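Local coordinates for protein endo-1,4-b-d-mannanase (Trichoderma reesei, PDB 1QNR) that probably hydrolyses internal beta-1,4-mannosidic bonds of mannans, as an endo-acting glycoside hydrolase of family 5, at residues G315-S320 with T324-S329; W306-T311 with S330-L335; S40-I45 with V96-Q101; C29-N34 with S115-I120. One frame throughout, in Å; residues are numbered along the deposited sequence.

Interaction 1 (G315-S320 with T324-S329); sequences GAQSNS and TVWYNS. With NAG (2-acetamido-2-deoxy-beta-D-glucopyranose), chain I.
Ser320 and Thr324 bring the two backbones closest, their CA atoms 5.8 Å apart, where the loop 315-320 turns back toward strand 325-326; beyond it a type II turn runs from Trp326 to Ser329. The side chains gather round the six-membered end of the Trp326 indole. Thr324 CG2 sits over one face, 3.5 Å above the ring plane, while the loop meets the outer ring carbons obliquely: Ser320 CB is 3.6 Å from Trp326 CZ2, Ser318 OG 3.7 Å from CZ3 and Gln317 CB 4.0 Å from CH2. The Gln317 amide is turned 57° against the indole. This loop follows barrel strand 300-309 of the (beta/alpha)8 fold, and strand 325-326 pairs in parallel with that strand. An alanine in place of Trp326 would probably leave the Gln317 chain and the Thr324 methyl without the surface they rest on. One water links the segments, donating to Asn319 O and accepting from Thr324 OG1, which also bonds Asp321 N. At the turn, Ser329 OG lies 2.7 Å from Trp326 O, on a carbonyl lone pair, and caps the following helix at Trp332 N. Asn328 ND2 carries the N-linked sugar, whose C8 reaches the edge of the Tyr327 ring.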
loop_
_atom_site.group_PDB
_atom_site.type_symbol
_atom_site.label_atom_id
_atom_site.label_comp_id
_atom_site.label_asym_id
_atom_site.label_seq_id
_atom_site.Cartn_x
_atom_site.Cartn_y
_atom_site.Cartn_z
ATOM N N GLY A 315 -25.673 -10.149 4.560
ATOM C CA GLY A 315 -25.278 -10.738 5.845
ATOM C C GLY A 315 -23.877 -11.325 5.837
ATOM O O GLY A 315 -23.448 -11.767 6.909
ATOM N N ALA A 316 -23.155 -11.394 4.739
ATOM C CA ALA A 316 -21.778 -11.855 4.762
ATOM C C ALA A 316 -20.844 -10.782 5.346
ATOM O O ALA A 316 -21.045 -9.557 5.040
ATOM C CB ALA A 316 -21.392 -12.252 3.320
ATOM N N GLN A 317 -19.763 -11.208 5.978
ATOM C CA GLN A 317 -18.692 -10.305 6.386
ATOM C C GLN A 317 -17.535 -10.360 5.389
ATOM O O GLN A 317 -17.328 -11.357 4.654
ATOM C CB GLN A 317 -18.188 -10.598 7.833
ATOM C CG GLN A 317 -17.387 -11.912 7.892
ATOM C CD GLN A 317 -17.200 -12.333 9.381
ATOM O OE1 GLN A 317 -18.155 -12.216 10.201
ATOM N NE2 GLN A 317 -16.017 -12.849 9.673
ATOM N N SER A 318 -16.763 -9.267 5.331
ATOM C CA SER A 318 -15.545 -9.239 4.522
ATOM C C SER A 318 -14.494 -10.186 5.029
ATOM O O SER A 318 -14.503 -10.652 6.187
ATOM C CB SER A 318 -14.993 -7.779 4.599
ATOM O OG SER A 318 -14.488 -7.416 5.911
ATOM N N ASN A 319 -13.428 -10.348 4.202
ATOM C CA ASN A 319 -12.195 -10.997 4.689
ATOM C C ASN A 319 -11.716 -10.247 5.923
ATOM O O ASN A 319 -11.947 -8.993 6.082
ATOM C CB ASN A 319 -11.089 -10.896 3.565
ATOM C CG ASN A 319 -11.285 -11.936 2.474
ATOM O OD1 ASN A 319 -12.343 -12.511 2.217
ATOM N ND2 ASN A 319 -10.206 -12.157 1.681
ATOM N N SER A 320 -10.968 -10.835 6.851
ATOM C CA SER A 320 -10.512 -10.215 8.094
ATOM C C SER A 320 -9.341 -10.953 8.723
ATOM O O SER A 320 -9.046 -12.089 8.275
ATOM C CB SER A 320 -11.686 -10.125 9.112
ATOM O OG SER A 320 -12.053 -11.461 9.564
ATOM N N THR A 324 -8.199 -6.453 12.189
ATOM C CA THR A 324 -9.370 -5.764 11.610
ATOM C C THR A 324 -10.080 -4.867 12.611
ATOM O O THR A 324 -10.344 -5.214 13.794
ATOM C CB THR A 324 -10.337 -6.856 11.081
ATOM O OG1 THR A 324 -9.755 -7.512 9.962
ATOM C CG2 THR A 324 -11.693 -6.244 10.693
ATOM N N VAL A 325 -10.384 -3.617 12.157
ATOM C CA VAL A 325 -11.204 -2.643 12.905
ATOM C C VAL A 325 -12.530 -2.625 12.163
ATOM O O VAL A 325 -12.634 -2.164 11.013
ATOM C CB VAL A 325 -10.544 -1.252 12.960
ATOM C CG1 VAL A 325 -11.504 -0.257 13.657
ATOM C CG2 VAL A 325 -9.159 -1.285 13.621
ATOM N N TRP A 326 -13.591 -3.209 12.737
ATOM C CA TRP A 326 -14.889 -3.358 12.066
ATOM C C TRP A 326 -15.669 -2.043 12.048
ATOM O O TRP A 326 -15.768 -1.352 13.115
ATOM C CB TRP A 326 -15.740 -4.423 12.790
ATOM C CG TRP A 326 -15.176 -5.843 12.677
ATOM C CD1 TRP A 326 -14.423 -6.516 13.659
ATOM C CD2 TRP A 326 -15.308 -6.709 11.533
ATOM N NE1 TRP A 326 -14.075 -7.733 13.115
ATOM C CE2 TRP A 326 -14.582 -7.863 11.846
ATOM C CE3 TRP A 326 -15.889 -6.606 10.273
ATOM C CZ2 TRP A 326 -14.504 -8.937 10.951
ATOM C CZ3 TRP A 326 -15.788 -7.665 9.351
ATOM C CH2 TRP A 326 -15.087 -8.851 9.730
ATOM N N TYR A 327 -16.244 -1.676 10.894
ATOM C CA TYR A 327 -17.011 -0.393 10.846
ATOM C C TYR A 327 -18.129 -0.398 11.908
ATOM O O TYR A 327 -18.834 -1.397 12.180
ATOM C CB TYR A 327 -17.708 -0.330 9.470
ATOM C CG TYR A 327 -18.609 0.896 9.295
ATOM C CD1 TYR A 327 -18.134 2.203 9.447
ATOM C CD2 TYR A 327 -19.978 0.658 9.040
ATOM C CE1 TYR A 327 -19.010 3.259 9.320
ATOM C CE2 TYR A 327 -20.838 1.748 8.968
ATOM C CZ TYR A 327 -20.331 3.013 9.068
ATOM O OH TYR A 327 -21.207 4.077 8.936
ATOM N N ASN A 328 -18.277 0.766 12.574
ATOM C CA ASN A 328 -19.335 1.030 13.560
ATOM C C ASN A 328 -19.094 0.367 14.912
ATOM O O ASN A 328 -19.938 0.534 15.838
ATOM C CB ASN A 328 -20.747 0.597 13.054
ATOM C CG ASN A 328 -21.557 1.808 12.798
ATOM O OD1 ASN A 328 -21.224 2.978 12.804
ATOM N ND2 ASN A 328 -22.880 1.541 12.498
ATOM N N SER A 329 -18.005 -0.328 15.158
ATOM C CA SER A 329 -17.654 -0.926 16.443
ATOM C C SER A 329 -17.081 0.101 17.394
ATOM O O SER A 329 -16.772 1.260 17.056
ATOM C CB SER A 329 -16.662 -2.056 16.184
ATOM O OG SER A 329 -15.338 -1.549 15.798
HETATM C C1 NAG I . -24.142 2.454 12.061
HETATM C C2 NAG I . -25.245 1.786 11.265
HETATM C C3 NAG I . -26.384 2.749 11.089
HETATM C C4 NAG I . -26.716 3.323 12.479
HETATM C C5 NAG I . -25.552 3.890 13.286
HETATM C C6 NAG I . -25.951 4.153 14.734
HETATM C C7 NAG I . -24.619 0.011 9.700
HETATM C C8 NAG I . -23.972 -0.343 8.386
HETATM N N2 NAG I . -24.668 1.338 9.950
HETATM O O3 NAG I . -27.446 1.873 10.606
HETATM O O4 NAG I . -27.659 4.430 12.318
HETATM O O5 NAG I . -24.522 2.884 13.405
HETATM O O6 NAG I . -24.962 4.962 15.311
HETATM O O7 NAG I . -25.016 -0.808 10.400
HETATM O O HOH W 1 -10.871 -6.883 7.554
#

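Interaction 2 (W306-T311 with S330-L335); sequences WQWGDT and SNWQCL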
loop_
_atom_site.group_PDB
_atom_site.type_symbol
_atom_site.label_atom_id
_atom_site.label_comp_id
_atom_site.label_asym_id
_atom_site.label_seq_id
_atom_site.Cartn_x
_atom_site.Cartn_y
_atom_site.Cartn_z
ATOM N N TRP A 306 -4.045 -0.752 9.454
ATOM C CA TRP A 306 -4.372 -2.078 8.908
ATOM C C TRP A 306 -5.330 -2.746 9.873
ATOM O O TRP A 306 -4.904 -3.001 11.060
ATOM C CB TRP A 306 -3.063 -2.930 8.720
ATOM C CG TRP A 306 -3.411 -4.282 8.121
ATOM C CD1 TRP A 306 -3.848 -5.401 8.787
ATOM C CD2 TRP A 306 -3.333 -4.664 6.729
ATOM N NE1 TRP A 306 -4.077 -6.431 7.898
ATOM C CE2 TRP A 306 -3.746 -6.012 6.606
ATOM C CE3 TRP A 306 -2.923 -3.974 5.567
ATOM C CZ2 TRP A 306 -3.822 -6.684 5.406
ATOM C CZ3 TRP A 306 -2.921 -4.681 4.339
ATOM C CH2 TRP A 306 -3.379 -6.015 4.240
ATOM N N GLN A 307 -6.637 -2.972 9.599
ATOM C CA GLN A 307 -7.245 -2.770 8.279
ATOM C C GLN A 307 -8.763 -2.605 8.469
ATOM O O GLN A 307 -9.331 -2.926 9.536
ATOM C CB GLN A 307 -7.030 -3.999 7.369
ATOM C CG GLN A 307 -7.659 -5.334 7.909
ATOM C CD GLN A 307 -7.634 -6.466 6.869
ATOM O OE1 GLN A 307 -7.733 -6.314 5.660
ATOM N NE2 GLN A 307 -7.538 -7.741 7.377
ATOM N N TRP A 308 -9.446 -2.086 7.407
ATOM C CA TRP A 308 -10.908 -2.000 7.444
ATOM C C TRP A 308 -11.598 -3.358 7.445
ATOM O O TRP A 308 -11.169 -4.252 6.698
ATOM C CB TRP A 308 -11.343 -1.226 6.136
ATOM C CG TRP A 308 -12.780 -0.713 6.139
ATOM C CD1 TRP A 308 -13.873 -1.304 5.614
ATOM C CD2 TRP A 308 -13.206 0.470 6.847
ATOM N NE1 TRP A 308 -15.005 -0.492 5.864
ATOM C CE2 TRP A 308 -14.606 0.582 6.678
ATOM C CE3 TRP A 308 -12.501 1.476 7.564
ATOM C CZ2 TRP A 308 -15.372 1.657 7.196
ATOM C CZ3 TRP A 308 -13.267 2.544 8.085
ATOM C CH2 TRP A 308 -14.698 2.607 7.904
ATOM N N GLY A 309 -12.659 -3.487 8.259
ATOM C CA GLY A 309 -13.570 -4.662 8.170
ATOM C C GLY A 309 -15.003 -4.137 7.960
ATOM O O GLY A 309 -15.317 -3.066 8.484
ATOM N N ASP A 310 -15.742 -4.873 7.126
ATOM C CA ASP A 310 -17.138 -4.407 6.909
ATOM C C ASP A 310 -18.029 -5.614 6.616
ATOM O O ASP A 310 -17.570 -6.783 6.569
ATOM C CB ASP A 310 -17.166 -3.404 5.714
ATOM C CG ASP A 310 -18.177 -2.282 5.951
ATOM O OD1 ASP A 310 -19.299 -2.521 6.508
ATOM O OD2 ASP A 310 -17.862 -1.124 5.528
ATOM N N THR A 311 -19.338 -5.382 6.503
ATOM C CA THR A 311 -20.303 -6.436 6.229
ATOM C C THR A 311 -21.274 -5.997 5.152
ATOM O O THR A 311 -21.345 -4.753 4.838
ATOM C CB THR A 311 -21.100 -6.822 7.515
ATOM O OG1 THR A 311 -21.965 -5.737 7.913
ATOM C CG2 THR A 311 -20.169 -7.206 8.658
ATOM N N SER A 330 -16.858 -0.344 18.671
ATOM C CA SER A 330 -16.196 0.519 19.626
ATOM C C SER A 330 -14.757 0.848 19.195
ATOM O O SER A 330 -14.270 1.969 19.458
ATOM C CB SER A 330 -16.162 -0.121 21.029
ATOM O OG SER A 330 -15.630 -1.378 21.097
ATOM N N ASN A 331 -14.013 -0.058 18.547
ATOM C CA ASN A 331 -12.687 0.262 18.058
ATOM C C ASN A 331 -12.795 1.229 16.864
ATOM O O ASN A 331 -11.859 2.048 16.725
ATOM C CB ASN A 331 -11.956 -1.021 17.630
ATOM C CG ASN A 331 -11.454 -1.916 18.779
ATOM O OD1 ASN A 331 -11.148 -3.135 18.545
ATOM N ND2 ASN A 331 -11.351 -1.309 19.935
ATOM N N TRP A 332 -13.830 1.198 16.044
ATOM C CA TRP A 332 -14.025 2.258 15.017
ATOM C C TRP A 332 -14.180 3.587 15.717
ATOM O O TRP A 332 -13.666 4.606 15.237
ATOM C CB TRP A 332 -15.202 1.854 14.109
ATOM C CG TRP A 332 -15.710 2.936 13.201
ATOM C CD1 TRP A 332 -15.344 3.193 11.906
ATOM C CD2 TRP A 332 -16.695 3.964 13.499
ATOM N NE1 TRP A 332 -15.994 4.309 11.390
ATOM C CE2 TRP A 332 -16.854 4.760 12.362
ATOM C CE3 TRP A 332 -17.496 4.196 14.645
ATOM C CZ2 TRP A 332 -17.707 5.881 12.288
ATOM C CZ3 TRP A 332 -18.378 5.271 14.567
ATOM C CH2 TRP A 332 -18.489 6.065 13.436
ATOM N N GLN A 333 -14.966 3.683 16.824
ATOM C CA GLN A 333 -15.118 4.995 17.500
ATOM C C GLN A 333 -13.740 5.451 17.950
ATOM O O GLN A 333 -13.417 6.647 17.773
ATOM C CB GLN A 333 -16.104 4.867 18.698
ATOM C CG GLN A 333 -16.308 5.864 19.841
ATOM C CD GLN A 333 -16.973 5.662 21.178
ATOM O OE1 GLN A 333 -17.206 6.554 22.101
ATOM N NE2 GLN A 333 -17.401 4.465 21.686
ATOM N N CYS A 334 -12.982 4.603 18.593
ATOM C CA CYS A 334 -11.684 4.970 19.169
ATOM C C CYS A 334 -10.565 5.356 18.157
ATOM O O CYS A 334 -9.858 6.351 18.349
ATOM C CB CYS A 334 -11.145 3.831 20.013
ATOM S SG CYS A 334 -9.529 4.088 20.770
ATOM N N LEU A 335 -10.485 4.553 17.084
ATOM C CA LEU A 335 -9.357 4.685 16.138
ATOM C C LEU A 335 -9.676 5.318 14.816
ATOM O O LEU A 335 -8.781 5.571 13.980
ATOM C CB LEU A 335 -8.805 3.223 15.886
ATOM C CG LEU A 335 -8.166 2.606 17.139
ATOM C CD1 LEU A 335 -7.754 1.144 16.871
ATOM C CD2 LEU A 335 -6.980 3.427 17.667
#
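Trp308 and Trp332 each swing CG anti to the backbone N (chi1 -165° and 168°); the two side chains run alongside each other, pointing the same way, and the far corner of Trp308, CH2, comes to the NE1-CD1 edge of Trp332. The contact joins barrel strand 300-309 of the (beta/alpha)8 fold to the C-terminal helix 330-343. Trp308 touches with one atom, CH2, which lies 4.1 Å from Trp332 NE1 and close to the plane of that ring. The planes stand 83° apart, but the approach is oblique, with 6.0 Å between the centroids of the Trp308 six-membered and Trp332 five-membered rings. The Trp332 N-H is spent elsewhere, on Ser48 OG, so the meeting of the two rings is purely van der Waals. At the other end of its indole, Trp308 NE1 donates to Asp310 OD2 over 2.9 Å, the acceptor lying in the ring plane; this fixes the rotation of the ring, which also packs on Thr41 and Ile45 of helix 35-47. A leucine in place of Trp308 would probably open a gap beside Trp332 and deprive Asp310 of one of its donors. Asp310 is gripped by several: His44 ND1 also bonds OD2, and Thr311 N reaches the anti lone pair of Asp310 OD1 at 2.9 Å.

Interaction 3 (S40-I45 with V96-Q101); sequences STFSHI and VQSAEQ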
loop_
_atom_site.group_PDB
_atom_site.type_symbol
_atom_site.label_atom_id
_atom_site.label_comp_id
_atom_site.label_asym_id
_atom_site.label_seq_id
_atom_site.Cartn_x
_atom_site.Cartn_y
_atom_site.Cartn_z
ATOM N N SER A 40 -21.265 -0.154 -0.742
ATOM C CA SER A 40 -21.562 0.065 0.680
ATOM C C SER A 40 -20.287 0.278 1.487
ATOM O O SER A 40 -20.246 1.122 2.391
ATOM C CB SER A 40 -22.436 -1.069 1.265
ATOM O OG SER A 40 -21.841 -2.350 1.121
ATOM N N THR A 41 -19.222 -0.446 1.174
ATOM C CA THR A 41 -17.960 -0.307 1.912
ATOM C C THR A 41 -17.367 1.101 1.700
ATOM O O THR A 41 -16.958 1.786 2.665
ATOM C CB THR A 41 -16.974 -1.385 1.417
ATOM O OG1 THR A 41 -17.567 -2.704 1.644
ATOM C CG2 THR A 41 -15.634 -1.319 2.189
ATOM N N PHE A 42 -17.323 1.568 0.428
ATOM C CA PHE A 42 -16.786 2.924 0.179
ATOM C C PHE A 42 -17.708 3.998 0.721
ATOM O O PHE A 42 -17.193 5.079 1.166
ATOM C CB PHE A 42 -16.470 3.094 -1.324
ATOM C CG PHE A 42 -15.159 2.498 -1.752
ATOM C CD1 PHE A 42 -14.357 1.676 -0.955
ATOM C CD2 PHE A 42 -14.676 2.838 -3.023
ATOM C CE1 PHE A 42 -13.090 1.203 -1.393
ATOM C CE2 PHE A 42 -13.458 2.366 -3.459
ATOM C CZ PHE A 42 -12.655 1.543 -2.650
ATOM N N SER A 43 -19.026 3.779 0.767
ATOM C CA SER A 43 -19.902 4.768 1.436
ATOM C C SER A 43 -19.507 4.926 2.889
ATOM O O SER A 43 -19.367 6.021 3.466
ATOM C CB SER A 43 -21.405 4.351 1.266
ATOM O OG SER A 43 -22.252 5.331 1.946
ATOM N N HIS A 44 -19.231 3.827 3.620
ATOM C CA HIS A 44 -18.867 3.858 5.051
ATOM C C HIS A 44 -17.501 4.496 5.303
ATOM O O HIS A 44 -17.311 5.271 6.255
ATOM C CB HIS A 44 -18.855 2.403 5.577
ATOM C CG HIS A 44 -20.172 1.716 5.465
ATOM N ND1 HIS A 44 -20.233 0.339 5.534
ATOM C CD2 HIS A 44 -21.473 2.130 5.311
ATOM C CE1 HIS A 44 -21.487 -0.089 5.383
ATOM N NE2 HIS A 44 -22.273 0.983 5.248
ATOM N N ILE A 45 -16.514 4.158 4.422
ATOM C CA ILE A 45 -15.177 4.808 4.579
ATOM C C ILE A 45 -15.287 6.320 4.331
ATOM O O ILE A 45 -14.746 7.108 5.131
ATOM C CB ILE A 45 -14.201 4.147 3.554
ATOM C CG1 ILE A 45 -13.915 2.718 3.984
ATOM C CG2 ILE A 45 -12.892 4.940 3.401
ATOM C CD1 ILE A 45 -13.082 1.909 2.953
ATOM N N VAL A 96 -12.150 1.538 -8.941
ATOM C CA VAL A 96 -11.779 2.927 -9.326
ATOM C C VAL A 96 -13.027 3.775 -9.664
ATOM O O VAL A 96 -13.072 4.935 -9.209
ATOM C CB VAL A 96 -10.842 2.881 -10.544
ATOM C CG1 VAL A 96 -10.507 4.282 -11.061
ATOM C CG2 VAL A 96 -9.559 2.110 -10.192
ATOM N N GLN A 97 -14.050 3.204 -10.301
ATOM C CA GLN A 97 -15.316 3.909 -10.582
ATOM C C GLN A 97 -15.960 4.376 -9.282
ATOM O O GLN A 97 -16.408 5.531 -9.158
ATOM C CB GLN A 97 -16.262 2.983 -11.415
ATOM C CG GLN A 97 -17.617 3.676 -11.658
ATOM C CD GLN A 97 -18.719 2.867 -12.262
ATOM O OE1 GLN A 97 -19.964 3.232 -12.140
ATOM N NE2 GLN A 97 -18.465 1.805 -12.963
ATOM N N SER A 98 -16.020 3.491 -8.262
ATOM C CA SER A 98 -16.646 3.822 -6.950
ATOM C C SER A 98 -15.835 4.852 -6.204
ATOM O O SER A 98 -16.356 5.756 -5.495
ATOM C CB SER A 98 -16.813 2.484 -6.162
ATOM O OG SER A 98 -17.519 2.780 -4.943
ATOM N N ALA A 99 -14.472 4.780 -6.284
ATOM C CA ALA A 99 -13.634 5.829 -5.627
ATOM C C ALA A 99 -13.927 7.185 -6.272
ATOM O O ALA A 99 -14.056 8.215 -5.562
ATOM C CB ALA A 99 -12.140 5.459 -5.782
ATOM N N GLU A 100 -14.038 7.243 -7.618
ATOM C CA GLU A 100 -14.390 8.527 -8.257
ATOM C C GLU A 100 -15.753 9.040 -7.746
ATOM O O GLU A 100 -15.876 10.265 -7.454
ATOM C CB GLU A 100 -14.470 8.320 -9.782
ATOM C CG GLU A 100 -13.112 8.018 -10.456
ATOM C CD GLU A 100 -13.224 7.738 -11.936
ATOM O OE1 GLU A 100 -14.304 7.437 -12.470
ATOM O OE2 GLU A 100 -12.148 7.770 -12.581
ATOM N N GLN A 101 -16.741 8.178 -7.593
ATOM C CA GLN A 101 -18.074 8.619 -7.159
ATOM C C GLN A 101 -18.099 9.066 -5.716
ATOM O O GLN A 101 -18.883 9.980 -5.354
ATOM C CB GLN A 101 -19.052 7.435 -7.344
ATOM C CG GLN A 101 -20.478 7.588 -6.802
ATOM C CD GLN A 101 -21.238 6.245 -6.927
ATOM O OE1 GLN A 101 -21.112 5.594 -8.009
ATOM N NE2 GLN A 101 -21.855 5.986 -5.804
#
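The Phe42 ring presents its CD2-CE2 edge to helix 96-101, with Ser98 C and Ala99 N lying close to the ring plane; Ala99 N is 3.8 Å from Phe42 CD2. Ser98 OG comes to the same carbon obliquely, 3.4 Å from Phe42 CD2, and Ala99 CB stands 4.1 Å from Phe42 CE2. The edge of the ring is thus set against the backbone between Ser98 and Ala99, a place that the small side chains there keep accessible: the CA atoms of Phe42 and Ser98 are 7.2 Å apart. Helices 35-47 and 90-102 are neighbours in the outer layer of the (beta/alpha)8 barrel, the first lying in the beta-alpha-beta crossover between strands 21-25 and 52-54. On the inner side of the second helix, Val96 and Ala99 lean on Leu106 of strand 105-109, while Phe42 extends its packing to Val95, His102 and Leu104. Ser98 OG stands anti to the backbone N (chi1 -175°), which directs it across to the first helix, where Asp39 OD1 is its hydrogen-bond partner. Its contact with the phenyl ring is therefore packing by an oxygen already engaged. A second flat group lies along helix 40-45: the His44 imidazole has Ser40 O 3.1 Å above its centre on one face, and it also stacks with Tyr327.

Interaction 4 (C29-N34 with S115-I120); sequences CSFLTN and SDYGGI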
loop_
_atom_site.group_PDB
_atom_site.type_symbol
_atom_site.label_atom_id
_atom_site.label_comp_id
_atom_site.label_asym_id
_atom_site.label_seq_id
_atom_site.Cartn_x
_atom_site.Cartn_y
_atom_site.Cartn_z
ATOM N N CYS A 29 -10.980 -5.215 -1.066
ATOM C CA CYS A 29 -11.973 -4.476 -1.845
ATOM C C CYS A 29 -11.849 -4.751 -3.351
ATOM O O CYS A 29 -12.811 -4.858 -4.143
ATOM C CB CYS A 29 -11.706 -2.936 -1.559
ATOM S SG CYS A 29 -12.494 -2.253 0.008
ATOM N N SER A 30 -10.566 -4.971 -3.795
ATOM C CA SER A 30 -10.299 -5.248 -5.230
ATOM C C SER A 30 -10.849 -6.558 -5.761
ATOM O O SER A 30 -10.865 -6.713 -6.999
ATOM C CB SER A 30 -8.720 -5.403 -5.432
ATOM O OG SER A 30 -8.169 -4.149 -4.985
ATOM N N PHE A 31 -11.253 -7.488 -4.877
ATOM C CA PHE A 31 -11.676 -8.820 -5.346
ATOM C C PHE A 31 -13.180 -9.028 -5.107
ATOM O O PHE A 31 -13.691 -10.144 -5.298
ATOM C CB PHE A 31 -10.841 -9.898 -4.577
ATOM C CG PHE A 31 -9.336 -9.660 -4.600
ATOM C CD1 PHE A 31 -8.719 -9.212 -5.788
ATOM C CD2 PHE A 31 -8.561 -10.004 -3.492
ATOM C CE1 PHE A 31 -7.302 -9.008 -5.773
ATOM C CE2 PHE A 31 -7.182 -9.869 -3.527
ATOM C CZ PHE A 31 -6.547 -9.316 -4.642
ATOM N N LEU A 32 -13.883 -8.003 -4.683
ATOM C CA LEU A 32 -15.363 -8.100 -4.529
ATOM C C LEU A 32 -16.007 -8.222 -5.917
ATOM O O LEU A 32 -15.766 -7.376 -6.797
ATOM C CB LEU A 32 -15.866 -6.845 -3.795
ATOM C CG LEU A 32 -15.412 -6.719 -2.350
ATOM C CD1 LEU A 32 -15.797 -5.331 -1.788
ATOM C CD2 LEU A 32 -15.960 -7.804 -1.405
ATOM N N THR A 33 -16.961 -9.146 -6.086
ATOM C CA THR A 33 -17.592 -9.300 -7.408
ATOM C C THR A 33 -18.980 -8.668 -7.464
ATOM O O THR A 33 -19.505 -8.427 -8.577
ATOM C CB THR A 33 -17.779 -10.765 -7.825
ATOM O OG1 THR A 33 -18.556 -11.489 -6.868
ATOM C CG2 THR A 33 -16.412 -11.395 -8.100
ATOM N N ASN A 34 -19.597 -8.365 -6.324
ATOM C CA ASN A 34 -20.892 -7.702 -6.333
ATOM C C ASN A 34 -20.646 -6.186 -6.204
ATOM O O ASN A 34 -20.124 -5.750 -5.146
ATOM C CB ASN A 34 -21.697 -8.300 -5.158
ATOM C CG ASN A 34 -23.098 -7.731 -5.150
ATOM O OD1 ASN A 34 -23.440 -6.779 -5.833
ATOM N ND2 ASN A 34 -23.989 -8.395 -4.410
ATOM N N SER A 115 3.597 -14.539 -0.472
ATOM C CA SER A 115 2.922 -15.458 -1.398
ATOM C C SER A 115 1.407 -15.384 -1.440
ATOM O O SER A 115 0.757 -16.024 -2.243
ATOM C CB SER A 115 3.432 -16.923 -1.121
ATOM O OG SER A 115 4.819 -16.880 -1.400
ATOM N N ASP A 116 0.818 -14.461 -0.619
ATOM C CA ASP A 116 -0.602 -14.266 -0.662
ATOM C C ASP A 116 -1.014 -13.669 -2.009
ATOM O O ASP A 116 -0.465 -12.585 -2.362
ATOM C CB ASP A 116 -1.099 -13.378 0.517
ATOM C CG ASP A 116 -0.506 -13.906 1.858
ATOM O OD1 ASP A 116 -0.867 -15.009 2.312
ATOM O OD2 ASP A 116 0.362 -13.252 2.453
ATOM N N TYR A 117 -1.996 -14.227 -2.727
ATOM C CA TYR A 117 -2.393 -13.750 -4.053
ATOM C C TYR A 117 -1.185 -13.806 -5.011
ATOM O O TYR A 117 -1.043 -12.961 -5.919
ATOM C CB TYR A 117 -3.124 -12.397 -3.991
ATOM C CG TYR A 117 -4.304 -12.459 -3.056
ATOM C CD1 TYR A 117 -5.503 -13.073 -3.457
ATOM C CD2 TYR A 117 -4.230 -12.008 -1.741
ATOM C CE1 TYR A 117 -6.598 -13.233 -2.601
ATOM C CE2 TYR A 117 -5.319 -12.180 -0.848
ATOM C CZ TYR A 117 -6.449 -12.779 -1.311
ATOM O OH TYR A 117 -7.556 -12.870 -0.409
ATOM N N GLY A 118 -0.380 -14.880 -4.858
ATOM C CA GLY A 118 0.709 -15.233 -5.788
ATOM C C GLY A 118 2.063 -14.707 -5.397
ATOM O O GLY A 118 2.976 -15.431 -4.978
ATOM N N GLY A 119 2.276 -13.386 -5.551
ATOM C CA GLY A 119 3.496 -12.723 -5.119
ATOM C C GLY A 119 4.689 -13.049 -6.021
ATOM O O GLY A 119 4.615 -13.749 -7.054
ATOM N N ILE A 120 5.884 -12.654 -5.501
ATOM C CA ILE A 120 7.193 -12.959 -6.085
ATOM C C ILE A 120 7.232 -14.493 -6.295
ATOM O O ILE A 120 7.785 -14.946 -7.325
ATOM C CB ILE A 120 8.357 -12.452 -5.202
ATOM C CG1 ILE A 120 8.451 -10.918 -5.433
ATOM C CG2 ILE A 120 9.685 -13.181 -5.558
ATOM C CD1 ILE A 120 9.513 -10.178 -4.595
#
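Phe31 reaches toward Tyr117 from the 3-10 turn 29-31, its CB directed at the other segment and CG anti to the carbonyl carbon (chi1 -51°). Past CG, the CD2 side of the ring does the touching: Phe31 CD2 is 3.9 Å from Tyr117 CE1. Phe31 CE2 goes deepest, 3.5 Å above the plane of the tyrosine ring and over its centre, with Tyr117 CE1 and CD1 its nearest atoms. At the tip, Phe31 CZ passes 4.1 Å from Tyr117 CD1. The rings are inclined by 39° with centroids 4.7 Å apart, an oblique pair. Tyr117 is the third residue of a type II turn from Ser115 to Gly118, its CB directed toward the loop 29-34; Asn319 touches the same side chain. A glycerol, probably from the crystallisation liquor, lies about 4 Å from the Tyr117 side chain. Phe31 and Tyr117 stand on the connections that follow barrel strands 21-25 and 105-109, so the pair sits at the C-terminal rim of the (beta/alpha)8 barrel, the end that holds the substrate cleft in family 5 enzymes.

Overall arrangement
From the N terminus, the chain leaves strand 21-25 through 29-34, and interaction 4 closes a long loop when 115-120 returns to it. Interaction 3 lies wholly within that loop, tying helices 35-47 and 90-102, and Phe42 CE1 lies 3.8 Å from Cys29 SG within this first pair. Much later interaction 2 joins strand 300-309 to the C-terminal helix, and the shorter loop of interaction 1 falls within its span. The chain therefore makes two nested pairs in series, and none cross. His44 of interaction 3 brings the early and late parts of the barrel together: its ND1 lies 2.8 Å from Asp310 OD2 of interaction 2 and 3.5 Å from Tyr327 CD2 of interaction 1.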